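Side-chain contacts in S-adenosylmethionine:tRNA ribosyltransferase-isomerase (Thermotoga maritima, PDB 1VKY), which probably transfers the ribose moiety of S-adenosylmethionine to the 7-aminomethyl group of preQ1 in tRNA and isomerises it, giving epoxyqueuosine: residues Leu93-Leu98 with Phe235-Lys240; Arg53-Ile58 with Pro193-Lys198. All blocks are in the same frame, centred on the assembly; numbering follows the deposited sequence.

From the N terminus the chain first passes through Arg53-Ile58, where strand 49-54, outermost in the mixed sheet within this chain, runs into a 3-10 segment that starts at Phe55. It then forms part of that sheet and crosses into the antiparallel sheet, where Leu93-Leu98 lies on strand 89-97. Helix 193-202 comes back to the 3-10 segment, and interaction 2 closes its loop. Strand 234-238 closes interaction 1 after that. The two loops therefore cross and do not nest. Interaction 1 joins the antiparallel sheet to the mixed one. Interaction 2 fastens a helix beside the mixed sheet. Their centres are about 29 Å apart, on opposite sides of the chain's centre.

Interaction 1 (Leu93-Leu98 with Phe235-Lys240); sequences LLIERL and FYQVPK
Leu93 and Phe235 make the apolar, buried end of this contact. Leu93 CD1 lies obliquely against the Phe235 ring, 3.9 Å from Phe235 CE1, and the two side chains cross at about a right angle. Next along the strand, the side chains of Ile95 and Gln237 run alongside each other, in opposing senses. Ile95 CG2 rests 3.9 Å from Gln237 OE1. The same oxygen is hydrogen-bonded to His212, so it is satisfied within this buried setting. The two strands run nearly parallel, with their axes 9.8 Å apart at closest approach. That is too far for pairing in one sheet. Strand 89-97 belongs to the antiparallel sheet and strand 234-238 to the mixed one, so between these two segments the sheets meet through side chains. A classic beta bulge sets Ile95 and Glu96 together opposite Lys104, and both side chains start toward strand 234-238. The looser side is at Glu96, which is partly exposed. Its extended chain brings Glu96 OE1 within 2.9 Å of Gln237 NE2 in a hydrogen bond, with an N-H...O angle of 150°. The oxygen lies close to the Gln237 amide plane, but the donor stands 44° out of the carboxylate plane. The two planes are 64° apart. A leucine in place of Gln237 would probably leave both Glu96 and His212 without this partner.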
loop_
_atom_site.group_PDB
_atom_site.type_symbol
_atom_site.label_atom_id
_atom_site.label_comp_id
_atom_site.label_asym_id
_atom_site.label_seq_id
_atom_site.Cartn_x
_atom_site.Cartn_y
_atom_site.Cartn_z
ATOM N N LEU B 93 -9.938 -18.939 21.778
ATOM C CA LEU B 93 -9.140 -18.007 20.966
ATOM C C LEU B 93 -7.980 -17.477 21.793
ATOM O O LEU B 93 -8.213 -16.865 22.829
ATOM C CB LEU B 93 -10.004 -16.811 20.541
ATOM C CG LEU B 93 -11.272 -17.141 19.791
ATOM C CD1 LEU B 93 -12.133 -15.908 19.679
ATOM C CD2 LEU B 93 -10.908 -17.664 18.404
ATOM N N LEU B 94 -6.755 -17.660 21.300
ATOM C CA LEU B 94 -5.561 -17.199 21.966
ATOM C C LEU B 94 -5.420 -15.690 21.786
ATOM O O LEU B 94 -5.518 -15.195 20.669
ATOM C CB LEU B 94 -4.316 -17.913 21.417
ATOM C CG LEU B 94 -3.851 -19.189 22.128
ATOM C CD1 LEU B 94 -4.913 -20.258 22.196
ATOM C CD2 LEU B 94 -2.584 -19.724 21.456
ATOM N N ILE B 95 -5.217 -14.989 22.902
ATOM C CA ILE B 95 -5.188 -13.520 22.952
ATOM C C ILE B 95 -3.797 -13.079 23.390
ATOM O O ILE B 95 -3.158 -12.286 22.732
ATOM C CB ILE B 95 -6.283 -12.986 23.951
ATOM C CG1 ILE B 95 -7.711 -13.342 23.474
ATOM C CG2 ILE B 95 -6.134 -11.529 24.224
ATOM C CD1 ILE B 95 -8.091 -12.877 22.074
ATOM N N GLU B 96 -3.310 -13.586 24.510
ATOM C CA GLU B 96 -2.050 -13.107 25.018
ATOM C C GLU B 96 -1.232 -14.183 25.710
ATOM O O GLU B 96 -1.681 -14.822 26.638
ATOM C CB GLU B 96 -2.295 -11.926 25.973
ATOM C CG GLU B 96 -1.018 -11.241 26.407
ATOM C CD GLU B 96 -1.210 -10.241 27.519
ATOM O OE1 GLU B 96 -2.367 -9.952 27.902
ATOM O OE2 GLU B 96 -0.176 -9.728 28.005
ATOM N N ARG B 97 0.005 -14.343 25.274
ATOM C CA ARG B 97 0.904 -15.331 25.870
ATOM C C ARG B 97 1.542 -14.809 27.122
ATOM O O ARG B 97 2.169 -13.744 27.111
ATOM C CB ARG B 97 1.981 -15.635 24.860
ATOM C CG ARG B 97 3.028 -16.604 25.252
ATOM C CD ARG B 97 3.964 -16.820 24.095
ATOM N NE ARG B 97 4.934 -17.855 24.377
ATOM C CZ ARG B 97 6.097 -17.639 24.962
ATOM N NH1 ARG B 97 6.453 -16.432 25.357
ATOM N NH2 ARG B 97 6.916 -18.646 25.158
ATOM N N LEU B 98 1.386 -15.555 28.211
ATOM C CA LEU B 98 1.977 -15.166 29.487
ATOM C C LEU B 98 3.325 -15.850 29.657
ATOM O O LEU B 98 4.220 -15.338 30.317
ATOM C CB LEU B 98 1.030 -15.493 30.645
ATOM C CG LEU B 98 -0.401 -14.917 30.549
ATOM C CD1 LEU B 98 -1.116 -15.115 31.871
ATOM C CD2 LEU B 98 -0.436 -13.446 30.155
ATOM N N PHE B 235 -11.312 -8.083 18.410
ATOM C CA PHE B 235 -11.456 -7.842 19.815
ATOM C C PHE B 235 -10.426 -6.807 20.179
ATOM O O PHE B 235 -9.251 -6.926 19.798
ATOM C CB PHE B 235 -11.233 -9.125 20.636
ATOM C CG PHE B 235 -12.158 -10.245 20.275
ATOM C CD1 PHE B 235 -11.823 -11.124 19.254
ATOM C CD2 PHE B 235 -13.343 -10.409 20.924
ATOM C CE1 PHE B 235 -12.663 -12.147 18.901
ATOM C CE2 PHE B 235 -14.195 -11.432 20.587
ATOM C CZ PHE B 235 -13.856 -12.310 19.578
ATOM N N TYR B 236 -10.849 -5.776 20.895
ATOM C CA TYR B 236 -9.875 -4.824 21.417
ATOM C C TYR B 236 -9.365 -5.348 22.730
ATOM O O TYR B 236 -10.049 -6.099 23.440
ATOM C CB TYR B 236 -10.473 -3.416 21.604
ATOM C CG TYR B 236 -11.548 -3.347 22.652
ATOM C CD1 TYR B 236 -11.220 -3.281 24.026
ATOM C CD2 TYR B 236 -12.890 -3.380 22.306
ATOM C CE1 TYR B 236 -12.196 -3.211 24.974
ATOM C CE2 TYR B 236 -13.863 -3.285 23.273
ATOM C CZ TYR B 236 -13.518 -3.200 24.585
ATOM O OH TYR B 236 -14.502 -3.175 25.535
ATOM N N GLN B 237 -8.157 -4.938 23.071
ATOM C CA GLN B 237 -7.627 -5.177 24.410
ATOM C C GLN B 237 -6.936 -3.920 24.902
ATOM O O GLN B 237 -6.161 -3.323 24.175
ATOM C CB GLN B 237 -6.604 -6.332 24.373
ATOM C CG GLN B 237 -6.012 -6.694 25.754
ATOM C CD GLN B 237 -4.906 -7.728 25.690
ATOM O OE1 GLN B 237 -4.409 -8.027 24.610
ATOM N NE2 GLN B 237 -4.507 -8.249 26.854
ATOM N N VAL B 238 -7.228 -3.532 26.133
ATOM C CA VAL B 238 -6.551 -2.466 26.847
ATOM C C VAL B 238 -5.984 -3.089 28.098
ATOM O O VAL B 238 -6.687 -3.346 29.078
ATOM C CB VAL B 238 -7.492 -1.300 27.251
ATOM C CG1 VAL B 238 -6.673 -0.117 27.802
ATOM C CG2 VAL B 238 -8.291 -0.831 26.051
ATOM N N PRO B 239 -4.695 -3.364 28.062
ATOM C CA PRO B 239 -4.079 -4.090 29.120
ATOM C C PRO B 239 -3.841 -3.257 30.363
ATOM O O PRO B 239 -3.918 -2.027 30.346
ATOM C CB PRO B 239 -2.751 -4.568 28.480
ATOM C CG PRO B 239 -2.422 -3.547 27.468
ATOM C CD PRO B 239 -3.743 -3.005 26.983
ATOM N N LYS B 240 -3.534 -3.949 31.451
ATOM C CA LYS B 240 -3.402 -3.346 32.763
ATOM C C LYS B 240 -2.444 -2.183 32.764
ATOM O O LYS B 240 -2.716 -1.191 33.376
ATOM C CB LYS B 240 -2.918 -4.374 33.788
ATOM C CG LYS B 240 -3.945 -5.445 34.183
ATOM C CD LYS B 240 -3.508 -6.275 35.384
ATOM C CE LYS B 240 -4.709 -6.865 36.175
ATOM N NZ LYS B 240 -4.522 -7.117 37.666
#

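Interaction 2 (Arg53-Ile58 with Pro193-Lys198)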
loop_
_atom_site.group_PDB
_atom_site.type_symbol
_atom_site.label_atom_id
_atom_site.label_comp_id
_atom_site.label_asym_id
_atom_site.label_seq_id
_atom_site.Cartn_x
_atom_site.Cartn_y
_atom_site.Cartn_z
ATOM N N ARG B 53 3.028 21.764 8.857
ATOM C CA ARG B 53 4.318 21.359 9.431
ATOM C C ARG B 53 4.757 20.051 8.762
ATOM O O ARG B 53 4.142 19.630 7.773
ATOM C CB ARG B 53 4.195 21.197 10.955
ATOM C CG ARG B 53 3.747 22.504 11.626
ATOM C CD ARG B 53 4.851 23.633 11.594
ATOM N NE ARG B 53 5.242 23.633 12.949
ATOM C CZ ARG B 53 6.416 23.471 13.432
ATOM N NH1 ARG B 53 7.512 23.463 12.717
ATOM N NH2 ARG B 53 6.482 23.440 14.718
ATOM N N ILE B 54 5.850 19.494 9.283
ATOM C CA ILE B 54 6.403 18.205 8.901
ATOM C C ILE B 54 6.298 17.301 10.106
ATOM O O ILE B 54 6.406 17.781 11.234
ATOM C CB ILE B 54 7.900 18.362 8.494
ATOM C CG1 ILE B 54 8.016 19.270 7.289
ATOM C CG2 ILE B 54 8.555 17.025 8.219
ATOM C CD1 ILE B 54 7.150 18.867 6.150
ATOM N N PHE B 55 6.118 15.997 9.876
ATOM C CA PHE B 55 5.770 15.088 10.946
ATOM C C PHE B 55 6.733 15.105 12.117
ATOM O O PHE B 55 6.299 15.059 13.271
ATOM C CB PHE B 55 5.561 13.637 10.477
ATOM C CG PHE B 55 4.774 12.823 11.480
ATOM C CD1 PHE B 55 3.402 12.834 11.463
ATOM C CD2 PHE B 55 5.409 12.113 12.468
ATOM C CE1 PHE B 55 2.685 12.126 12.420
ATOM C CE2 PHE B 55 4.717 11.424 13.410
ATOM C CZ PHE B 55 3.344 11.435 13.405
ATOM N N ARG B 56 8.031 15.133 11.845
ATOM C CA ARG B 56 9.028 15.072 12.934
ATOM C C ARG B 56 8.914 16.258 13.892
ATOM O O ARG B 56 9.352 16.178 15.034
ATOM C CB ARG B 56 10.444 14.997 12.377
ATOM C CG ARG B 56 10.845 16.189 11.516
ATOM C CD ARG B 56 12.287 16.132 10.985
ATOM N NE ARG B 56 12.560 14.855 10.329
ATOM C CZ ARG B 56 12.660 14.651 9.013
ATOM N NH1 ARG B 56 12.532 15.653 8.128
ATOM N NH2 ARG B 56 12.893 13.412 8.581
ATOM N N GLU B 57 8.285 17.343 13.437
ATOM C CA GLU B 57 7.987 18.542 14.274
ATOM C C GLU B 57 6.811 18.375 15.261
ATOM O O GLU B 57 6.465 19.293 16.020
ATOM C CB GLU B 57 7.750 19.731 13.338
ATOM C CG GLU B 57 9.010 20.104 12.578
ATOM C CD GLU B 57 8.774 21.004 11.378
ATOM O OE1 GLU B 57 7.660 21.083 10.834
ATOM O OE2 GLU B 57 9.740 21.635 10.951
ATOM N N ILE B 58 6.224 17.175 15.293
ATOM C CA ILE B 58 5.193 16.847 16.284
ATOM C C ILE B 58 5.697 17.033 17.683
ATOM O O ILE B 58 4.934 17.421 18.550
ATOM C CB ILE B 58 4.639 15.390 16.094
ATOM C CG1 ILE B 58 3.340 15.193 16.902
ATOM C CG2 ILE B 58 5.690 14.318 16.450
ATOM C CD1 ILE B 58 2.586 13.980 16.491
ATOM N N PRO B 193 11.733 5.112 14.680
ATOM C CA PRO B 193 12.438 4.842 15.951
ATOM C C PRO B 193 13.235 6.036 16.463
ATOM O O PRO B 193 13.321 6.237 17.650
ATOM C CB PRO B 193 13.359 3.667 15.616
ATOM C CG PRO B 193 12.753 3.012 14.386
ATOM C CD PRO B 193 12.074 4.133 13.625
ATOM N N GLU B 194 13.794 6.824 15.565
ATOM C CA GLU B 194 14.551 8.018 15.934
ATOM C C GLU B 194 13.650 9.080 16.558
ATOM O O GLU B 194 14.044 9.736 17.514
ATOM C CB GLU B 194 15.257 8.566 14.689
ATOM C CG GLU B 194 16.003 9.875 14.850
ATOM N N LEU B 195 12.432 9.229 16.030
ATOM C CA LEU B 195 11.451 10.187 16.598
ATOM C C LEU B 195 10.952 9.723 17.957
ATOM O O LEU B 195 10.939 10.481 18.940
ATOM C CB LEU B 195 10.301 10.437 15.607
ATOM C CG LEU B 195 9.201 11.447 16.004
ATOM C CD1 LEU B 195 9.773 12.835 16.381
ATOM C CD2 LEU B 195 8.212 11.574 14.876
ATOM N N ILE B 196 10.607 8.452 18.039
ATOM C CA ILE B 196 10.192 7.893 19.284
ATOM C C ILE B 196 11.241 8.107 20.363
ATOM O O ILE B 196 10.911 8.469 21.468
ATOM C CB ILE B 196 9.855 6.413 19.081
ATOM C CG1 ILE B 196 8.536 6.318 18.308
ATOM C CG2 ILE B 196 9.753 5.692 20.431
ATOM C CD1 ILE B 196 8.327 5.019 17.601
ATOM N N GLU B 197 12.517 7.909 20.037
ATOM C CA GLU B 197 13.579 8.132 21.019
ATOM C C GLU B 197 13.690 9.610 21.445
ATOM O O GLU B 197 13.784 9.898 22.619
ATOM C CB GLU B 197 14.902 7.603 20.469
ATOM C CG GLU B 197 15.025 6.091 20.610
ATOM C CD GLU B 197 15.527 5.657 21.989
ATOM O OE1 GLU B 197 14.748 5.673 22.969
ATOM N N LYS B 198 13.651 10.543 20.499
ATOM C CA LYS B 198 13.589 11.968 20.848
ATOM C C LYS B 198 12.408 12.284 21.769
ATOM O O LYS B 198 12.549 13.002 22.749
ATOM C CB LYS B 198 13.457 12.832 19.596
ATOM C CG LYS B 198 14.715 13.007 18.817
ATOM C CD LYS B 198 14.483 13.992 17.676
ATOM C CE LYS B 198 15.757 14.250 16.860
ATOM N NZ LYS B 198 16.158 13.092 16.018
#
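Leu195 reaches from helix 193-202 to the 3-10 segment that starts at Phe55, and its two methyl groups share the work. Leu195 CD2 sits at the edge of the Phe55 ring, near the ring plane, 3.7 Å from Phe55 CD2. The same methyl meets Ile58 CG2 at 4.0 Å. Leu195 CD1 lies 3.6 Å from the backbone oxygen Arg56 O. CG of Leu195 is anti to its backbone N (chi1 -178°), which carries both branches away from the helix and toward Phe55-Ile58. Behind this first shell, Phe55 and Ile58 both rest on Leu40 and Val300 of the mixed sheet. His190 and Phe191 also meet the Phe55 ring, Phe191 edge-to-face. Within the 3-10 segment, Ile58 N is bonded to Phe55 O at 2.9 Å. Glu57 OE1 accepts a hydrogen bond from Ile54 N and forms a salt bridge with Arg53 NH1 at 3.0 Å. Arg56 turns its guanidinium to a salt bridge with Asp36. On the helix side, Thr192 OG1 accepts a bond from Leu195 N. No hydrogen bond or salt bridge joins the two segments, so their direct attachment is van der Waals contact, mostly apolar, while the charged groups of Arg53, Arg56 and Glu57 find partners outside helix 193-202.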